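Local coordinates for protein adenylyltransferase (Bartonella henselae str. Houston-1, PDB 5NH2) that transfers AMP from ATP onto tyrosine or threonine residues of host target proteins through its Fic domain, a virulence activity, at residues Asn127-Ala140 with Phe165-Asn177. Numbering follows the deposited sequence.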
loop_
_atom_site.group_PDB
_atom_site.type_symbol
_atom_site.label_atom_id
_atom_site.label_comp_id
_atom_site.label_asym_id
_atom_site.label_seq_id
_atom_site.Cartn_x
_atom_site.Cartn_y
_atom_site.Cartn_z
ATOM N N ASN A 127 -11.956 -11.881 -13.371
ATOM C CA ASN A 127 -10.996 -11.544 -12.337
ATOM C C ASN A 127 -9.649 -11.149 -12.923
ATOM O O ASN A 127 -8.626 -11.226 -12.231
ATOM C CB ASN A 127 -10.872 -12.705 -11.346
ATOM C CG ASN A 127 -12.186 -12.990 -10.666
ATOM O OD1 ASN A 127 -12.809 -12.094 -10.052
ATOM N ND2 ASN A 127 -12.651 -14.221 -10.799
ATOM N N LEU A 128 -9.668 -10.684 -14.179
ATOM C CA LEU A 128 -8.483 -10.201 -14.897
ATOM C C LEU A 128 -7.465 -11.313 -15.116
ATOM O O LEU A 128 -6.264 -11.054 -15.190
ATOM C CB LEU A 128 -7.805 -9.018 -14.183
ATOM C CG LEU A 128 -8.647 -7.775 -13.906
ATOM C CD1 LEU A 128 -7.734 -6.608 -13.543
ATOM C CD2 LEU A 128 -9.521 -7.439 -15.121
ATOM N N GLN A 129 -7.922 -12.555 -15.201
ATOM C CA GLN A 129 -7.001 -13.664 -15.392
ATOM C C GLN A 129 -6.725 -13.891 -16.888
ATOM O O GLN A 129 -7.362 -13.298 -17.772
ATOM C CB GLN A 129 -7.568 -14.920 -14.707
ATOM C CG GLN A 129 -7.346 -14.899 -13.164
ATOM C CD GLN A 129 -8.341 -15.714 -12.325
ATOM O OE1 GLN A 129 -8.947 -16.666 -12.794
ATOM N NE2 GLN A 129 -8.513 -15.312 -11.069
ATOM N N GLY A 130 -5.776 -14.786 -17.162
ATOM C CA GLY A 130 -5.397 -15.095 -18.532
ATOM C C GLY A 130 -4.990 -13.893 -19.355
ATOM O O GLY A 130 -5.267 -13.847 -20.559
ATOM N N LEU A 131 -4.366 -12.901 -18.731
ATOM C CA LEU A 131 -3.879 -11.706 -19.401
ATOM C C LEU A 131 -2.366 -11.668 -19.255
ATOM O O LEU A 131 -1.813 -12.233 -18.306
ATOM C CB LEU A 131 -4.499 -10.425 -18.797
ATOM C CG LEU A 131 -6.015 -10.341 -18.924
ATOM C CD1 LEU A 131 -6.696 -9.111 -18.232
ATOM C CD2 LEU A 131 -6.402 -10.464 -20.433
ATOM N N THR A 132 -1.697 -10.970 -20.175
ATOM C CA THR A 132 -0.291 -10.627 -19.952
ATOM C C THR A 132 -0.179 -9.578 -18.841
ATOM O O THR A 132 -1.177 -9.015 -18.391
ATOM C CB THR A 132 0.343 -10.039 -21.212
ATOM O OG1 THR A 132 -0.307 -8.795 -21.526
ATOM C CG2 THR A 132 0.239 -10.977 -22.367
ATOM N N ARG A 133 1.064 -9.271 -18.436
ATOM C CA ARG A 133 1.279 -8.293 -17.364
ATOM C C ARG A 133 0.779 -6.898 -17.761
ATOM O O ARG A 133 0.136 -6.204 -16.951
ATOM C CB ARG A 133 2.761 -8.223 -16.962
ATOM C CG ARG A 133 3.035 -7.264 -15.713
ATOM C CD ARG A 133 4.485 -7.322 -15.318
ATOM N NE ARG A 133 5.317 -6.923 -16.442
ATOM C CZ ARG A 133 5.580 -5.656 -16.739
ATOM N NH1 ARG A 133 5.115 -4.662 -15.965
ATOM N NH2 ARG A 133 6.323 -5.380 -17.790
ATOM N N GLU A 134 1.052 -6.476 -18.997
ATOM C CA GLU A 134 0.653 -5.144 -19.444
ATOM C C GLU A 134 -0.866 -5.018 -19.524
ATOM O O GLU A 134 -1.443 -4.033 -19.052
ATOM C CB GLU A 134 1.290 -4.850 -20.792
ATOM C CG GLU A 134 2.639 -4.213 -20.665
ATOM C CD GLU A 134 3.746 -5.229 -20.621
ATOM O OE1 GLU A 134 3.433 -6.452 -20.551
ATOM O OE2 GLU A 134 4.925 -4.798 -20.664
ATOM N N GLU A 135 -1.525 -6.027 -20.097
ATOM C CA GLU A 135 -2.990 -6.075 -20.124
ATOM C C GLU A 135 -3.588 -5.977 -18.712
ATOM O O GLU A 135 -4.427 -5.104 -18.427
ATOM C CB GLU A 135 -3.437 -7.369 -20.818
ATOM C CG GLU A 135 -2.912 -7.531 -22.219
ATOM C CD GLU A 135 -3.213 -8.923 -22.847
ATOM O OE1 GLU A 135 -3.386 -9.916 -22.090
ATOM O OE2 GLU A 135 -3.268 -9.023 -24.106
ATOM N N PHE A 136 -3.171 -6.890 -17.821
ATOM C CA PHE A 136 -3.621 -6.861 -16.441
ATOM C C PHE A 136 -3.446 -5.470 -15.851
ATOM O O PHE A 136 -4.393 -4.921 -15.294
ATOM C CB PHE A 136 -2.885 -7.895 -15.590
ATOM C CG PHE A 136 -3.230 -7.821 -14.112
ATOM C CD1 PHE A 136 -4.322 -8.500 -13.603
ATOM C CD2 PHE A 136 -2.448 -7.060 -13.237
ATOM C CE1 PHE A 136 -4.647 -8.400 -12.252
ATOM C CE2 PHE A 136 -2.752 -6.969 -11.870
ATOM C CZ PHE A 136 -3.860 -7.640 -11.376
ATOM N N ASN A 137 -2.259 -4.863 -15.997
ATOM C CA ASN A 137 -2.046 -3.551 -15.388
ATOM C C ASN A 137 -3.013 -2.493 -15.959
ATOM O O ASN A 137 -3.586 -1.699 -15.201
ATOM C CB ASN A 137 -0.591 -3.098 -15.546
ATOM C CG ASN A 137 0.414 -3.870 -14.595
ATOM O OD1 ASN A 137 0.009 -4.601 -13.685
ATOM N ND2 ASN A 137 1.736 -3.685 -14.838
ATOM N N SER A 138 -3.254 -2.491 -17.278
ATOM C CA SER A 138 -4.144 -1.459 -17.808
ATOM C C SER A 138 -5.542 -1.606 -17.237
ATOM O O SER A 138 -6.150 -0.607 -16.817
ATOM C CB SER A 138 -4.175 -1.476 -19.337
ATOM O OG SER A 138 -4.769 -2.659 -19.835
ATOM N N GLU A 139 -6.046 -2.847 -17.148
ATOM C CA GLU A 139 -7.344 -3.074 -16.494
ATOM C C GLU A 139 -7.320 -2.692 -14.996
ATOM O O GLU A 139 -8.162 -1.908 -14.493
ATOM C CB GLU A 139 -7.741 -4.542 -16.686
ATOM C CG GLU A 139 -8.043 -4.909 -18.115
ATOM C CD GLU A 139 -9.364 -4.329 -18.647
ATOM O OE1 GLU A 139 -9.497 -4.274 -19.877
ATOM O OE2 GLU A 139 -10.276 -3.944 -17.874
ATOM N N ALA A 140 -6.359 -3.258 -14.263
ATOM C CA ALA A 140 -6.241 -3.013 -12.835
ATOM C C ALA A 140 -6.236 -1.520 -12.515
ATOM O O ALA A 140 -6.855 -1.095 -11.539
ATOM C CB ALA A 140 -4.970 -3.676 -12.324
ATOM N N PHE A 165 -5.625 -5.452 -4.188
ATOM C CA PHE A 165 -5.006 -5.479 -5.512
ATOM C C PHE A 165 -3.759 -6.353 -5.554
ATOM O O PHE A 165 -3.454 -6.904 -6.619
ATOM C CB PHE A 165 -4.776 -4.038 -6.009
ATOM C CG PHE A 165 -6.010 -3.456 -6.660
ATOM C CD1 PHE A 165 -6.981 -2.828 -5.903
ATOM C CD2 PHE A 165 -6.220 -3.605 -8.028
ATOM C CE1 PHE A 165 -8.170 -2.320 -6.493
ATOM C CE2 PHE A 165 -7.377 -3.101 -8.654
ATOM C CZ PHE A 165 -8.371 -2.451 -7.875
ATOM N N GLU A 166 -3.093 -6.566 -4.405
ATOM C CA GLU A 166 -1.984 -7.525 -4.338
ATOM C C GLU A 166 -2.490 -8.941 -4.562
ATOM O O GLU A 166 -1.907 -9.713 -5.340
ATOM C CB GLU A 166 -1.255 -7.442 -2.981
ATOM C CG GLU A 166 -0.460 -6.158 -2.696
ATOM C CD GLU A 166 -0.121 -5.966 -1.196
ATOM O OE1 GLU A 166 -0.351 -6.883 -0.376
ATOM O OE2 GLU A 166 0.382 -4.887 -0.824
ATOM N N ASN A 167 -3.575 -9.294 -3.884
ATOM C CA ASN A 167 -4.145 -10.625 -4.013
ATOM C C ASN A 167 -4.789 -10.829 -5.384
ATOM O O ASN A 167 -4.658 -11.904 -5.991
ATOM C CB ASN A 167 -5.148 -10.828 -2.885
ATOM C CG ASN A 167 -4.479 -11.214 -1.596
ATOM O OD1 ASN A 167 -3.288 -11.482 -1.575
ATOM N ND2 ASN A 167 -5.253 -11.287 -0.518
ATOM N N LEU A 168 -5.475 -9.810 -5.896
ATOM C CA LEU A 168 -5.990 -9.864 -7.262
ATOM C C LEU A 168 -4.871 -10.135 -8.270
ATOM O O LEU A 168 -5.006 -11.001 -9.149
ATOM C CB LEU A 168 -6.703 -8.559 -7.610
ATOM C CG LEU A 168 -7.249 -8.482 -9.047
ATOM C CD1 LEU A 168 -8.467 -9.422 -9.254
ATOM C CD2 LEU A 168 -7.607 -7.046 -9.395
ATOM N N ALA A 169 -3.761 -9.393 -8.177
ATOM C CA ALA A 169 -2.651 -9.678 -9.099
ATOM C C ALA A 169 -2.109 -11.084 -8.905
ATOM O O ALA A 169 -1.740 -11.760 -9.875
ATOM C CB ALA A 169 -1.513 -8.676 -8.907
ATOM N N LYS A 170 -1.986 -11.525 -7.646
ATOM C CA LYS A 170 -1.436 -12.852 -7.408
ATOM C C LYS A 170 -2.313 -13.916 -8.040
ATOM O O LYS A 170 -1.804 -14.883 -8.617
ATOM C CB LYS A 170 -1.276 -13.112 -5.909
ATOM C CG LYS A 170 -0.290 -14.199 -5.560
ATOM C CD LYS A 170 -0.115 -14.284 -4.030
ATOM C CE LYS A 170 0.028 -12.888 -3.361
ATOM N NZ LYS A 170 0.073 -12.901 -1.853
ATOM N N ALA A 171 -3.638 -13.750 -7.966
ATOM C CA ALA A 171 -4.491 -14.809 -8.513
ATOM C C ALA A 171 -4.514 -14.770 -10.039
ATOM O O ALA A 171 -4.711 -15.809 -10.681
ATOM C CB ALA A 171 -5.910 -14.743 -7.932
ATOM N N ALA A 172 -4.260 -13.609 -10.636
ATOM C CA ALA A 172 -4.171 -13.492 -12.089
ATOM C C ALA A 172 -2.789 -13.847 -12.621
ATOM O O ALA A 172 -2.569 -13.768 -13.832
ATOM C CB ALA A 172 -4.541 -12.080 -12.533
ATOM N N GLY A 173 -1.858 -14.226 -11.753
ATOM C CA GLY A 173 -0.543 -14.641 -12.184
ATOM C C GLY A 173 0.475 -13.533 -12.324
ATOM O O GLY A 173 1.452 -13.704 -13.070
ATOM N N HIS A 174 0.282 -12.407 -11.644
ATOM C CA HIS A 174 1.216 -11.279 -11.695
ATOM C C HIS A 174 1.468 -10.814 -10.270
ATOM O O HIS A 174 1.102 -11.506 -9.313
ATOM C CB HIS A 174 0.674 -10.137 -12.566
ATOM C CG HIS A 174 0.183 -10.604 -13.897
ATOM N ND1 HIS A 174 1.035 -11.035 -14.891
ATOM C CD2 HIS A 174 -1.073 -10.784 -14.372
ATOM C CE1 HIS A 174 0.325 -11.446 -15.928
ATOM N NE2 HIS A 174 -0.957 -11.300 -15.642
ATOM N N GLN A 175 2.141 -9.688 -10.110
ATOM C CA GLN A 175 2.389 -9.159 -8.780
ATOM C C GLN A 175 2.351 -7.645 -8.831
ATOM O O GLN A 175 2.623 -7.028 -9.872
ATOM C CB GLN A 175 3.736 -9.642 -8.198
ATOM C CG GLN A 175 4.965 -9.272 -9.014
ATOM C CD GLN A 175 6.215 -9.986 -8.494
ATOM O OE1 GLN A 175 6.586 -9.828 -7.328
ATOM N NE2 GLN A 175 6.853 -10.782 -9.348
ATOM N N LEU A 176 2.004 -7.063 -7.684
ATOM C CA LEU A 176 2.038 -5.624 -7.458
ATOM C C LEU A 176 2.747 -5.434 -6.122
ATOM O O LEU A 176 2.212 -5.810 -5.070
ATOM C CB LEU A 176 0.608 -5.040 -7.437
ATOM C CG LEU A 176 -0.048 -5.019 -8.810
ATOM C CD1 LEU A 176 -1.529 -4.557 -8.767
ATOM C CD2 LEU A 176 0.738 -4.132 -9.810
ATOM N N ASN A 177 3.935 -4.842 -6.131
ATOM C CA ASN A 177 4.699 -4.787 -4.883
ATOM C C ASN A 177 4.671 -3.356 -4.359
ATOM O O ASN A 177 5.576 -2.561 -4.644
ATOM C CB ASN A 177 6.130 -5.298 -5.091
ATOM C CG ASN A 177 6.824 -5.606 -3.772
ATOM O OD1 ASN A 177 6.495 -4.999 -2.733
ATOM N ND2 ASN A 177 7.776 -6.535 -3.796
HETATM O O HOH W 1 -7.130 -12.460 -10.072
HETATM O O HOH W 2 -3.673 -12.235 -15.746
HETATM O O HOH W 3 -1.253 -14.733 -16.844
HETATM O O HOH W 4 0.692 -6.762 -12.096
#
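The carbonyl oxygen of Leu-131 accepts from two donors, a water and the imidazole of His-174, whose NE2 lies 2.9 Å from Leu-131 O. The oxygen sits only 3° out of the imidazole plane, yet the N-H...O angle is a bent 133° and the donor stands well above the carbonyl plane. Arg-133 CA packs over one face of the same ring, 3.9 Å from its centroid, a CH-pi contact at the first turn of helix 133-150. A capping box starts that turn: Thr-132 N donates to Glu-135 OE1, while the return bond from Glu-135 N to Thr-132 OG1 is weak. Both segments belong to the Fic domain: a Schellman motif at Gly-173 ends helix 157-171, whose segment 165-171 runs roughly antiparallel to segment 133-140, and turns the chain back to deliver His-174. The side chain of Phe-136 points from its helix toward the other segment. Its CG is anti to the backbone N (chi1 175°), which carries the ring across until Phe-136 CZ comes within 3.3 Å of Ala-169 CA. Ala-172 CB lies 3.7 Å from Phe-136 CE1. Leu-176 CD1 meets the ring edge, 4.1 Å from Phe-136 CE2. Farther along, Leu-168 CD1 reaches Asn-127 O at 3.5 Å, and a water donates to both Asn-127 O and Leu-168 O.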